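Hemolysin-related protein (Vibrio cholerae serotype O1, PDB 5V6F) binds mannose-containing glycans through the second beta-prism lectin domain of the biofilm protein RbmC, the part held in this chain, probably to target mammalian glycans. Local coordinates at residues L24-S29 / G54-P59; G30-A35 / H81-K86; N42-P47 / I122-G127; D34-T39 / W129-F134. All coordinates share one frame; numbering follows the deposited sequence.

The four contacts lie in a single beta-prism lectin domain built from three antiparallel four-stranded sheets. Contact 1 pairs two strands of one sheet, whereas contacts 2, 3 and 4 join that sheet to the other two. Contacts 2 and 4 start from the same strand, 33-37, and share Asp34 and Ala35, with centres about 8 Å apart. Contacts 3 and 4 are closer still, about 4 Å between centres, and contact 3 falls within the span bounded by contact 4. Contact 1 crosses the other three along the chain, its segments alternating with theirs. Contacts 1, 2 and 4 reach the bound mannose, at the end of the prism where strands 24-29 and 33-37 are joined and Gly54 comes in.

Contact 1. Residues L24-S29 / G54-P59; sequences LMYLRS and GVLRAP. With MAN (alpha-D-mannopyranose), chain B.
Pro59 lies against the ring of Tyr26 in a CH-pi contact: its CB sits 3.7 Å from the ring centroid and 14° off the ring normal, hence over the face. The two side chains run side by side and point the same way, and Leu24 CD2 adds to the apolar patch by touching Pro59 CB. Leu56 approaches the same tyrosine obliquely, its CD1 4.1 Å from Tyr26 CD2.

At the other end the Arg57 side chain, bent at chi2 (-67°), turns back beside its own Val55 and grips Ser29 side-on with two nitrogens. NE donates to Ser29 OG at 3.0 Å and NH2 to Ser29 O, also at 3.0 Å. Ser29 O is held twice, since Val55 N reaches it from the opposite face of the carbonyl plane to NH2. The guanidinium also has Val55 CB over one face, which probably restricts it further.

These residues belong to an antiparallel pair in one sheet of the beta-prism, with Ser29 and Val55 a hydrogen-bonded pair and Arg28 and Leu56 a non-hydrogen-bonded one. Arg57 N donates to Leu27 O at 2.9 Å, with an N-H...O angle of 172°. Farther along, water 1 accepts from Leu27 N and donates weakly to Arg57 O. Arg28 directs NH1 to the carbonyls of Gly53 and Gly46, while Gly54 N donates to mannose O3 at 2.9 Å.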
# COMPACT_ATOMS: atom_id res chain seq x y z
N LEU A 24 -12.17 -0.10 4.66
CA LEU A 24 -10.92 -0.54 5.28
C LEU A 24 -9.89 -0.95 4.23
O LEU A 24 -10.23 -1.57 3.22
CB LEU A 24 -11.16 -1.71 6.23
CG LEU A 24 -12.06 -1.43 7.43
CD1 LEU A 24 -12.31 -2.72 8.22
CD2 LEU A 24 -11.46 -0.37 8.33
N MET A 25 -8.63 -0.61 4.50
CA MET A 25 -7.48 -1.07 3.74
C MET A 25 -6.60 -1.89 4.68
O MET A 25 -6.18 -1.38 5.73
CB MET A 25 -6.71 0.11 3.16
CG MET A 25 -5.49 -0.25 2.34
SD MET A 25 -4.63 1.25 1.86
CE MET A 25 -3.31 0.58 0.86
N TYR A 26 -6.33 -3.14 4.31
CA TYR A 26 -5.50 -4.04 5.10
C TYR A 26 -4.14 -4.21 4.44
O TYR A 26 -4.05 -4.29 3.21
CB TYR A 26 -6.17 -5.41 5.26
CG TYR A 26 -7.28 -5.44 6.29
CD1 TYR A 26 -8.60 -5.17 5.93
CD2 TYR A 26 -7.02 -5.77 7.61
CE1 TYR A 26 -9.62 -5.21 6.87
CE2 TYR A 26 -8.03 -5.81 8.56
CZ TYR A 26 -9.33 -5.53 8.18
OH TYR A 26 -10.34 -5.57 9.12
N LEU A 27 -3.10 -4.29 5.25
CA LEU A 27 -1.74 -4.46 4.76
C LEU A 27 -0.99 -5.46 5.62
O LEU A 27 -1.15 -5.48 6.84
CB LEU A 27 -0.97 -3.13 4.76
CG LEU A 27 -1.54 -1.99 3.93
CD1 LEU A 27 -2.48 -1.12 4.76
CD2 LEU A 27 -0.40 -1.17 3.34
N ARG A 28 -0.17 -6.28 4.97
CA ARG A 28 0.92 -6.99 5.62
C ARG A 28 2.21 -6.27 5.29
O ARG A 28 2.44 -5.90 4.13
CB ARG A 28 0.99 -8.45 5.16
CG ARG A 28 0.02 -9.37 5.89
CD ARG A 28 0.33 -10.85 5.64
NE ARG A 28 -0.28 -11.35 4.40
CZ ARG A 28 0.36 -11.55 3.25
NH1 ARG A 28 1.66 -11.29 3.12
NH2 ARG A 28 -0.31 -12.02 2.20
N SER A 29 3.05 -6.05 6.30
CA SER A 29 4.27 -5.30 6.09
C SER A 29 5.35 -5.78 7.05
O SER A 29 5.07 -6.34 8.11
CB SER A 29 4.04 -3.79 6.26
OG SER A 29 3.71 -3.45 7.60
N GLY A 54 5.64 -10.65 6.09
CA GLY A 54 5.32 -9.55 6.98
C GLY A 54 4.26 -9.93 8.00
O GLY A 54 3.91 -11.09 8.21
N VAL A 55 3.74 -8.88 8.65
CA VAL A 55 2.77 -8.99 9.72
C VAL A 55 1.52 -8.22 9.31
O VAL A 55 1.62 -7.12 8.75
CB VAL A 55 3.33 -8.43 11.05
CG1 VAL A 55 2.28 -8.48 12.15
CG2 VAL A 55 4.59 -9.18 11.46
N LEU A 56 0.35 -8.80 9.57
CA LEU A 56 -0.90 -8.10 9.29
C LEU A 56 -1.06 -6.95 10.27
O LEU A 56 -1.05 -7.15 11.49
CB LEU A 56 -2.09 -9.05 9.38
CG LEU A 56 -3.45 -8.41 9.07
CD1 LEU A 56 -3.56 -8.06 7.59
CD2 LEU A 56 -4.59 -9.32 9.50
N ARG A 57 -1.21 -5.75 9.74
CA ARG A 57 -1.28 -4.54 10.54
C ARG A 57 -2.73 -4.14 10.77
O ARG A 57 -3.65 -4.63 10.11
CB ARG A 57 -0.52 -3.40 9.85
CG ARG A 57 0.91 -3.76 9.47
CD ARG A 57 1.77 -3.96 10.71
NE ARG A 57 3.11 -4.45 10.38
CZ ARG A 57 4.04 -4.74 11.29
NH1 ARG A 57 3.78 -4.58 12.58
NH2 ARG A 57 5.23 -5.19 10.90
N ALA A 58 -2.93 -3.25 11.74
CA ALA A 58 -4.24 -2.68 11.94
C ALA A 58 -4.71 -2.01 10.65
O ALA A 58 -3.90 -1.38 9.96
CB ALA A 58 -4.22 -1.67 13.09
N PRO A 59 -5.98 -2.14 10.29
CA PRO A 59 -6.44 -1.59 9.01
C PRO A 59 -6.47 -0.07 9.02
O PRO A 59 -6.60 0.58 10.06
CB PRO A 59 -7.85 -2.17 8.86
CG PRO A 59 -8.30 -2.43 10.25
CD PRO A 59 -7.07 -2.83 11.01
C1 MAN B . 11.07 -8.68 6.81
C2 MAN B . 10.07 -9.66 7.38
C3 MAN B . 9.43 -10.44 6.23
C4 MAN B . 8.88 -9.49 5.14
C5 MAN B . 9.97 -8.46 4.71
C6 MAN B . 9.45 -7.38 3.75
O2 MAN B . 9.00 -8.99 8.04
O3 MAN B . 8.40 -11.31 6.71
O4 MAN B . 8.49 -10.24 4.01
O5 MAN B . 10.50 -7.81 5.87
O6 MAN B . 8.36 -6.71 4.38
O HOH W 1 -3.69 -3.22 7.84

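Contact 2. Residues G30-A35 / H81-K86; sequences GFAIDA and HIVAIK. With MAN (alpha-D-mannopyranose), chain B; BMA (beta-D-mannopyranose), chain C.
Ile33 packs against Ile82 and Ile85 in the tight part of this contact. Its CG1 lies 3.6 Å from Ile82 CG2, the two side chains crossing at a slant, and 4.0 Å from Ile85 CD1. With CG1 anti to the carbonyl carbon (chi1 -60°), that branch lies alongside both isoleucines of strand 80-89, touching each with CG1. In the backbone, Ile33 N donates to Ile82 O at 3.2 Å with an N-H...O angle of 161°, the one hydrogen bond between the segments. Ala32 adds to the packing: its CA comes 3.3 Å from Val83 O in a CA-H...O contact, and its CB meets Val83 CG1.

The axes of strands 33-35 and 81-86 pass 6.7 Å apart at 107°, so two sheets of the beta-prism cross steeply here, joined at this point by one backbone bond, without a regular antiparallel or parallel pairing. A classic beta bulge at Asp34 and Ala35, both facing Arg28, interrupts the first strand, and another at Val83 and Ala84 the second.

The looser side faces the glycan. Phe31 is directed away from strand 80-89 and has mannose C1 over one face of its ring, while BMA C6 approaches that ring obliquely, 3.4 Å from CD2; Tyr102 also stacks with it. The loop backbone binds the sugar directly: Phe31 N donates to mannose O5 at 2.9 Å and Ala32 N to O6. Asp34 turns both carboxylate oxygens to the same mannose, OD1 accepting from O6 at 2.7 Å and OD2 from O4, which pins two hydroxyls at once.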
# COMPACT_ATOMS: atom_id res chain seq x y z
N GLY A 30 6.60 -5.54 6.64
CA GLY A 30 7.78 -5.76 7.46
C GLY A 30 8.78 -4.66 7.17
O GLY A 30 8.53 -3.50 7.50
N PHE A 31 9.92 -5.01 6.56
CA PHE A 31 10.83 -4.01 6.02
C PHE A 31 10.32 -3.41 4.72
O PHE A 31 10.91 -2.44 4.22
CB PHE A 31 12.22 -4.61 5.76
CG PHE A 31 12.98 -5.00 7.01
CD1 PHE A 31 12.41 -4.88 8.27
CD2 PHE A 31 14.27 -5.49 6.92
CE1 PHE A 31 13.11 -5.24 9.41
CE2 PHE A 31 14.98 -5.85 8.05
CZ PHE A 31 14.39 -5.73 9.29
N ALA A 32 9.26 -3.97 4.15
CA ALA A 32 8.64 -3.46 2.93
C ALA A 32 7.14 -3.68 3.05
O ALA A 32 6.64 -4.07 4.11
CB ALA A 32 9.23 -4.15 1.69
N ILE A 33 6.41 -3.42 1.97
CA ILE A 33 4.98 -3.68 1.91
C ILE A 33 4.78 -5.03 1.23
O ILE A 33 5.08 -5.18 0.04
CB ILE A 33 4.23 -2.55 1.18
CG1 ILE A 33 4.42 -1.21 1.90
CG2 ILE A 33 2.74 -2.90 1.06
CD1 ILE A 33 4.02 -1.18 3.38
N ASP A 34 4.28 -6.01 1.98
CA ASP A 34 4.14 -7.37 1.47
C ASP A 34 2.84 -7.60 0.72
O ASP A 34 2.83 -8.32 -0.28
CB ASP A 34 4.24 -8.37 2.63
CG ASP A 34 5.60 -8.37 3.30
OD1 ASP A 34 5.83 -7.51 4.18
OD2 ASP A 34 6.44 -9.22 2.94
N ALA A 35 1.74 -7.01 1.18
CA ALA A 35 0.44 -7.26 0.58
C ALA A 35 -0.55 -6.17 0.98
O ALA A 35 -0.45 -5.59 2.07
CB ALA A 35 -0.11 -8.63 0.98
N HIS A 81 10.17 -2.06 -5.39
CA HIS A 81 8.86 -2.25 -4.78
C HIS A 81 8.53 -1.05 -3.92
O HIS A 81 9.36 -0.17 -3.70
CB HIS A 81 8.80 -3.51 -3.91
CG HIS A 81 9.60 -4.66 -4.42
ND1 HIS A 81 9.08 -5.63 -5.25
CD2 HIS A 81 10.89 -5.03 -4.19
CE1 HIS A 81 10.01 -6.53 -5.52
NE2 HIS A 81 11.11 -6.19 -4.89
N ILE A 82 7.30 -1.03 -3.42
CA ILE A 82 6.93 -0.11 -2.35
C ILE A 82 7.47 -0.67 -1.05
O ILE A 82 7.23 -1.83 -0.70
CB ILE A 82 5.40 0.07 -2.29
CG1 ILE A 82 4.91 0.79 -3.56
CG2 ILE A 82 4.99 0.82 -1.01
CD1 ILE A 82 3.40 1.03 -3.62
N VAL A 83 8.23 0.15 -0.32
CA VAL A 83 8.83 -0.28 0.93
C VAL A 83 8.19 0.37 2.15
O VAL A 83 8.26 -0.21 3.24
CB VAL A 83 10.36 -0.05 0.93
CG1 VAL A 83 11.02 -0.94 -0.12
CG2 VAL A 83 10.72 1.42 0.72
N ALA A 84 7.55 1.53 2.01
CA ALA A 84 6.91 2.16 3.15
C ALA A 84 5.74 3.02 2.67
O ALA A 84 5.78 3.61 1.59
CB ALA A 84 7.90 3.02 3.94
N ILE A 85 4.70 3.08 3.51
CA ILE A 85 3.59 4.00 3.30
C ILE A 85 3.29 4.68 4.63
O ILE A 85 3.05 4.01 5.64
CB ILE A 85 2.31 3.30 2.80
CG1 ILE A 85 2.60 2.45 1.56
CG2 ILE A 85 1.24 4.34 2.47
CD1 ILE A 85 1.49 1.48 1.23
N LYS A 86 3.29 6.01 4.61
CA LYS A 86 2.84 6.80 5.74
C LYS A 86 1.42 7.28 5.45
O LYS A 86 1.19 7.99 4.47
CB LYS A 86 3.77 7.98 5.99
CG LYS A 86 3.34 8.88 7.13
CD LYS A 86 4.29 10.05 7.29
CE LYS A 86 3.71 11.11 8.20
NZ LYS A 86 4.57 12.33 8.24
C1 MAN B . 11.07 -8.68 6.81
C2 MAN B . 10.07 -9.66 7.38
C3 MAN B . 9.43 -10.44 6.23
C4 MAN B . 8.88 -9.49 5.14
C5 MAN B . 9.97 -8.46 4.71
C6 MAN B . 9.45 -7.38 3.75
O2 MAN B . 9.00 -8.99 8.04
O3 MAN B . 8.40 -11.31 6.71
O4 MAN B . 8.49 -10.24 4.01
O5 MAN B . 10.50 -7.81 5.87
O6 MAN B . 8.36 -6.71 4.38
C1 BMA C . 16.09 -10.76 5.62
C2 BMA C . 15.65 -11.87 4.67
C3 BMA C . 14.73 -11.27 3.57
C4 BMA C . 13.65 -10.34 4.15
C5 BMA C . 14.25 -9.35 5.16
C6 BMA C . 13.21 -8.56 5.89
O1 BMA C . 16.81 -11.34 6.68
O2 BMA C . 14.90 -12.86 5.36
O3 BMA C . 14.08 -12.27 2.82
O4 BMA C . 13.01 -9.64 3.07
O5 BMA C . 14.99 -10.09 6.15
O6 BMA C . 12.15 -9.44 6.25

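Contact 3. Residues N42-P47 / I122-G127; sequences NLVGGP and INVWTG
Val44, Thr126 and Val124 contribute most of the 173 Å² buried here, Val44 the largest share. Its CG1 does most of the touching, meeting Thr126 CG2 at 3.4 Å, tighter than usual for two carbons, and Val124 CG1 at 3.9 Å. Both valines hold CG1 anti to the backbone N (chi1 174° for Val44, -175° for Val124), which brings these methyls into the gap between the strands, where the side chains slide past each other in opposite directions.

Thr126 crosses Val44 at a slant and divides its branches between two tasks. CG2 makes the close methyl contact, whereas OG1 lies 3.5 Å from Gly45 CA and finds its polar partners outside the pair of segments, in Leu130 O and Gly128 N. That hydroxyl therefore ties the end of strand 121-126 to the turn leading into strand 131-137, which probably helps fix the rotation of the methyl pressed on Val44.

The two backbones stay apart, with Val44 and Val124 CA atoms 6.8 Å from each other, so the joint rests on side-chain packing. Ser15 and Arg17 of strand 13-18 also touch Val44. Short edge strand 44-45 of one sheet thus packs against strand 121-126 of another, an apolar intersheet seam of the beta-prism fold.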
# COMPACT_ATOMS: atom_id res chain seq x y z
N ASN A 42 -8.61 -10.92 1.42
CA ASN A 42 -8.35 -10.71 0.00
C ASN A 42 -7.05 -9.94 -0.27
O ASN A 42 -6.91 -9.34 -1.34
CB ASN A 42 -9.54 -10.01 -0.67
CG ASN A 42 -9.69 -8.55 -0.27
OD1 ASN A 42 -8.86 -7.97 0.42
ND2 ASN A 42 -10.78 -7.94 -0.74
N LEU A 43 -6.10 -9.96 0.66
CA LEU A 43 -4.85 -9.24 0.43
C LEU A 43 -4.14 -9.77 -0.82
O LEU A 43 -4.12 -10.97 -1.09
CB LEU A 43 -3.93 -9.35 1.65
CG LEU A 43 -4.30 -8.44 2.82
CD1 LEU A 43 -5.32 -9.11 3.73
CD2 LEU A 43 -3.07 -8.03 3.61
N VAL A 44 -3.54 -8.84 -1.56
CA VAL A 44 -2.83 -9.10 -2.81
C VAL A 44 -1.35 -8.86 -2.54
O VAL A 44 -0.97 -7.77 -2.10
CB VAL A 44 -3.34 -8.19 -3.94
CG1 VAL A 44 -2.49 -8.37 -5.20
CG2 VAL A 44 -4.81 -8.46 -4.23
N GLY A 45 -0.52 -9.85 -2.81
CA GLY A 45 0.91 -9.70 -2.60
C GLY A 45 1.55 -11.06 -2.37
O GLY A 45 1.05 -12.08 -2.84
N GLY A 46 2.66 -11.05 -1.65
CA GLY A 46 3.39 -12.26 -1.37
C GLY A 46 2.72 -13.11 -0.30
O GLY A 46 2.05 -12.60 0.60
N PRO A 47 2.91 -14.42 -0.37
CA PRO A 47 2.36 -15.31 0.65
C PRO A 47 3.19 -15.26 1.92
O PRO A 47 4.34 -14.82 1.94
CB PRO A 47 2.43 -16.69 -0.01
CG PRO A 47 3.62 -16.59 -0.91
CD PRO A 47 3.63 -15.17 -1.42
N ILE A 122 -9.03 -0.24 -4.76
CA ILE A 122 -7.58 -0.15 -4.74
C ILE A 122 -7.06 -1.11 -5.80
O ILE A 122 -7.37 -2.31 -5.76
CB ILE A 122 -6.99 -0.50 -3.36
CG1 ILE A 122 -7.68 0.30 -2.25
CG2 ILE A 122 -5.48 -0.24 -3.36
CD1 ILE A 122 -7.23 -0.08 -0.84
N ASN A 123 -6.30 -0.58 -6.75
CA ASN A 123 -5.56 -1.42 -7.67
C ASN A 123 -4.20 -1.70 -7.05
O ASN A 123 -3.58 -0.81 -6.47
CB ASN A 123 -5.41 -0.74 -9.03
CG ASN A 123 -6.74 -0.46 -9.70
OD1 ASN A 123 -7.68 -1.25 -9.57
ND2 ASN A 123 -6.83 0.65 -10.41
N VAL A 124 -3.76 -2.96 -7.14
CA VAL A 124 -2.52 -3.40 -6.53
C VAL A 124 -1.73 -4.20 -7.55
O VAL A 124 -2.28 -5.10 -8.19
CB VAL A 124 -2.77 -4.27 -5.28
CG1 VAL A 124 -1.46 -4.61 -4.59
CG2 VAL A 124 -3.72 -3.56 -4.31
N TRP A 125 -0.45 -3.87 -7.70
CA TRP A 125 0.45 -4.58 -8.60
C TRP A 125 1.42 -5.41 -7.77
O TRP A 125 2.10 -4.88 -6.89
CB TRP A 125 1.20 -3.59 -9.50
CG TRP A 125 0.35 -2.97 -10.56
CD1 TRP A 125 0.28 -3.35 -11.87
CD2 TRP A 125 -0.56 -1.87 -10.41
NE1 TRP A 125 -0.61 -2.55 -12.55
CE2 TRP A 125 -1.14 -1.63 -11.67
CE3 TRP A 125 -0.93 -1.06 -9.33
CZ2 TRP A 125 -2.07 -0.62 -11.88
CZ3 TRP A 125 -1.86 -0.05 -9.55
CH2 TRP A 125 -2.42 0.16 -10.81
N THR A 126 1.47 -6.71 -8.05
CA THR A 126 2.39 -7.61 -7.37
C THR A 126 2.84 -8.68 -8.35
O THR A 126 2.07 -9.11 -9.21
CB THR A 126 1.77 -8.27 -6.14
OG1 THR A 126 2.75 -9.09 -5.49
CG2 THR A 126 0.56 -9.14 -6.51
N GLY A 127 4.10 -9.09 -8.21
CA GLY A 127 4.64 -10.25 -8.89
C GLY A 127 4.72 -11.50 -8.04
O GLY A 127 5.37 -12.47 -8.45

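Contact 4. Residues D34-T39 / W129-F134; sequences DAIGTT and WLVEGF. With MAN (alpha-D-mannopyranose), chain B.
Ile36 reaches Val131 and Phe134 with a single methyl: CD1 is 4.0 Å from Val131 CG1 and equally far from Phe134 CD1. It crosses both side chains at about a right angle, and its extended chain (chi2 172°) carries CD1 in between them. Val131 uses its other branch on the backbone, CG2 resting 3.6 Å from Ala35 CA. Nearer the glycan, Leu130 CD2 lies 3.4 Å from Asp34 OD2, putting a methyl beside the sugar-binding carboxylate.

Water 2 joins the segments on the polar side, donating to Asp34 OD2 at 2.7 Å and to Trp129 O at 2.7 Å. OD2 thus has the water as well as a sugar hydroxyl, which limits how the carboxylate can turn.

The strand axes of 34-37 and 131-134 approach to 7.3 Å with their directions 30° apart, evidence of two sheets facing each other across the core of the beta-prism rather than sharing a sheet. Strand 131-137 carries a classic beta bulge at Glu132 and Gly133, both facing Trp125.

Farther out, Met25 and Leu27 pack on Ile36 from the neighbouring strand, while Ile82 and Ile85 of strand 80-89 lie against Phe134. The Trp129 ring has Leu130 CD1 over its centre on one face, meets His81 with planes at about 80°, and touches another mannose of the bound glycan. His81 is itself held by Glu132, whose OE2 bonds to ND1.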
# COMPACT_ATOMS: atom_id res chain seq x y z
N ASP A 34 4.28 -6.01 1.98
CA ASP A 34 4.14 -7.37 1.47
C ASP A 34 2.84 -7.60 0.72
O ASP A 34 2.83 -8.32 -0.28
CB ASP A 34 4.24 -8.37 2.63
CG ASP A 34 5.60 -8.37 3.30
OD1 ASP A 34 5.83 -7.51 4.18
OD2 ASP A 34 6.44 -9.22 2.94
N ALA A 35 1.74 -7.01 1.18
CA ALA A 35 0.44 -7.26 0.58
C ALA A 35 -0.55 -6.17 0.98
O ALA A 35 -0.45 -5.59 2.07
CB ALA A 35 -0.11 -8.63 0.98
N ILE A 36 -1.52 -5.92 0.10
CA ILE A 36 -2.57 -4.93 0.31
C ILE A 36 -3.91 -5.54 -0.07
O ILE A 36 -4.04 -6.20 -1.11
CB ILE A 36 -2.33 -3.66 -0.53
CG1 ILE A 36 -1.14 -2.88 0.02
CG2 ILE A 36 -3.59 -2.77 -0.56
CD1 ILE A 36 -0.71 -1.71 -0.84
N GLY A 37 -4.93 -5.28 0.75
CA GLY A 37 -6.29 -5.68 0.43
C GLY A 37 -7.33 -4.77 1.04
O GLY A 37 -7.00 -3.73 1.62
N THR A 38 -8.60 -5.15 0.90
CA THR A 38 -9.71 -4.42 1.51
C THR A 38 -10.49 -5.25 2.52
O THR A 38 -11.39 -4.71 3.18
CB THR A 38 -10.66 -3.89 0.43
OG1 THR A 38 -11.18 -4.99 -0.34
CG2 THR A 38 -9.94 -2.92 -0.50
N THR A 39 -10.17 -6.53 2.67
CA THR A 39 -10.66 -7.37 3.74
C THR A 39 -9.48 -8.15 4.30
O THR A 39 -8.39 -8.17 3.72
CB THR A 39 -11.74 -8.36 3.27
OG1 THR A 39 -11.14 -9.36 2.44
CG2 THR A 39 -12.82 -7.64 2.49
N TRP A 129 5.70 -11.59 -4.57
CA TRP A 129 6.55 -11.46 -3.39
C TRP A 129 6.20 -10.23 -2.58
O TRP A 129 5.87 -10.36 -1.39
CB TRP A 129 8.03 -11.43 -3.81
CG TRP A 129 8.99 -11.25 -2.66
CD1 TRP A 129 8.81 -11.64 -1.36
CD2 TRP A 129 10.29 -10.65 -2.72
NE1 TRP A 129 9.91 -11.31 -0.61
CE2 TRP A 129 10.84 -10.71 -1.43
CE3 TRP A 129 11.04 -10.08 -3.75
CZ2 TRP A 129 12.10 -10.20 -1.13
CZ3 TRP A 129 12.29 -9.57 -3.45
CH2 TRP A 129 12.81 -9.64 -2.15
N LEU A 130 6.26 -9.04 -3.17
CA LEU A 130 5.94 -7.79 -2.49
C LEU A 130 4.98 -7.00 -3.36
O LEU A 130 4.61 -7.40 -4.46
CB LEU A 130 7.22 -6.99 -2.21
CG LEU A 130 8.27 -7.72 -1.36
CD1 LEU A 130 9.58 -6.98 -1.40
CD2 LEU A 130 7.78 -7.88 0.07
N VAL A 131 4.56 -5.85 -2.84
CA VAL A 131 3.72 -4.93 -3.58
C VAL A 131 4.62 -3.98 -4.36
O VAL A 131 5.42 -3.25 -3.78
CB VAL A 131 2.78 -4.15 -2.65
CG1 VAL A 131 2.04 -3.05 -3.41
CG2 VAL A 131 1.80 -5.10 -1.99
N GLU A 132 4.48 -4.00 -5.69
CA GLU A 132 5.21 -3.04 -6.51
C GLU A 132 4.50 -1.71 -6.63
O GLU A 132 5.16 -0.67 -6.74
CB GLU A 132 5.47 -3.62 -7.90
CG GLU A 132 6.61 -4.62 -7.93
CD GLU A 132 6.24 -5.97 -7.33
OE1 GLU A 132 5.27 -6.58 -7.81
OE2 GLU A 132 6.93 -6.41 -6.39
N GLY A 133 3.17 -1.69 -6.61
CA GLY A 133 2.44 -0.44 -6.74
C GLY A 133 1.01 -0.57 -6.26
O GLY A 133 0.49 -1.67 -6.07
N PHE A 134 0.38 0.59 -6.06
CA PHE A 134 -1.05 0.62 -5.79
C PHE A 134 -1.62 1.97 -6.22
O PHE A 134 -0.89 2.94 -6.43
CB PHE A 134 -1.38 0.32 -4.32
CG PHE A 134 -1.15 1.48 -3.37
CD1 PHE A 134 0.09 1.69 -2.80
CD2 PHE A 134 -2.19 2.33 -3.03
CE1 PHE A 134 0.30 2.74 -1.92
CE2 PHE A 134 -1.99 3.38 -2.15
CZ PHE A 134 -0.74 3.58 -1.60
C1 MAN B . 11.07 -8.68 6.81
C2 MAN B . 10.07 -9.66 7.38
C3 MAN B . 9.43 -10.44 6.23
C4 MAN B . 8.88 -9.49 5.14
C5 MAN B . 9.97 -8.46 4.71
C6 MAN B . 9.45 -7.38 3.75
O2 MAN B . 9.00 -8.99 8.04
O3 MAN B . 8.40 -11.31 6.71
O4 MAN B . 8.49 -10.24 4.01
O5 MAN B . 10.50 -7.81 5.87
O6 MAN B . 8.36 -6.71 4.38
O HOH W 2 6.48 -11.24 1.10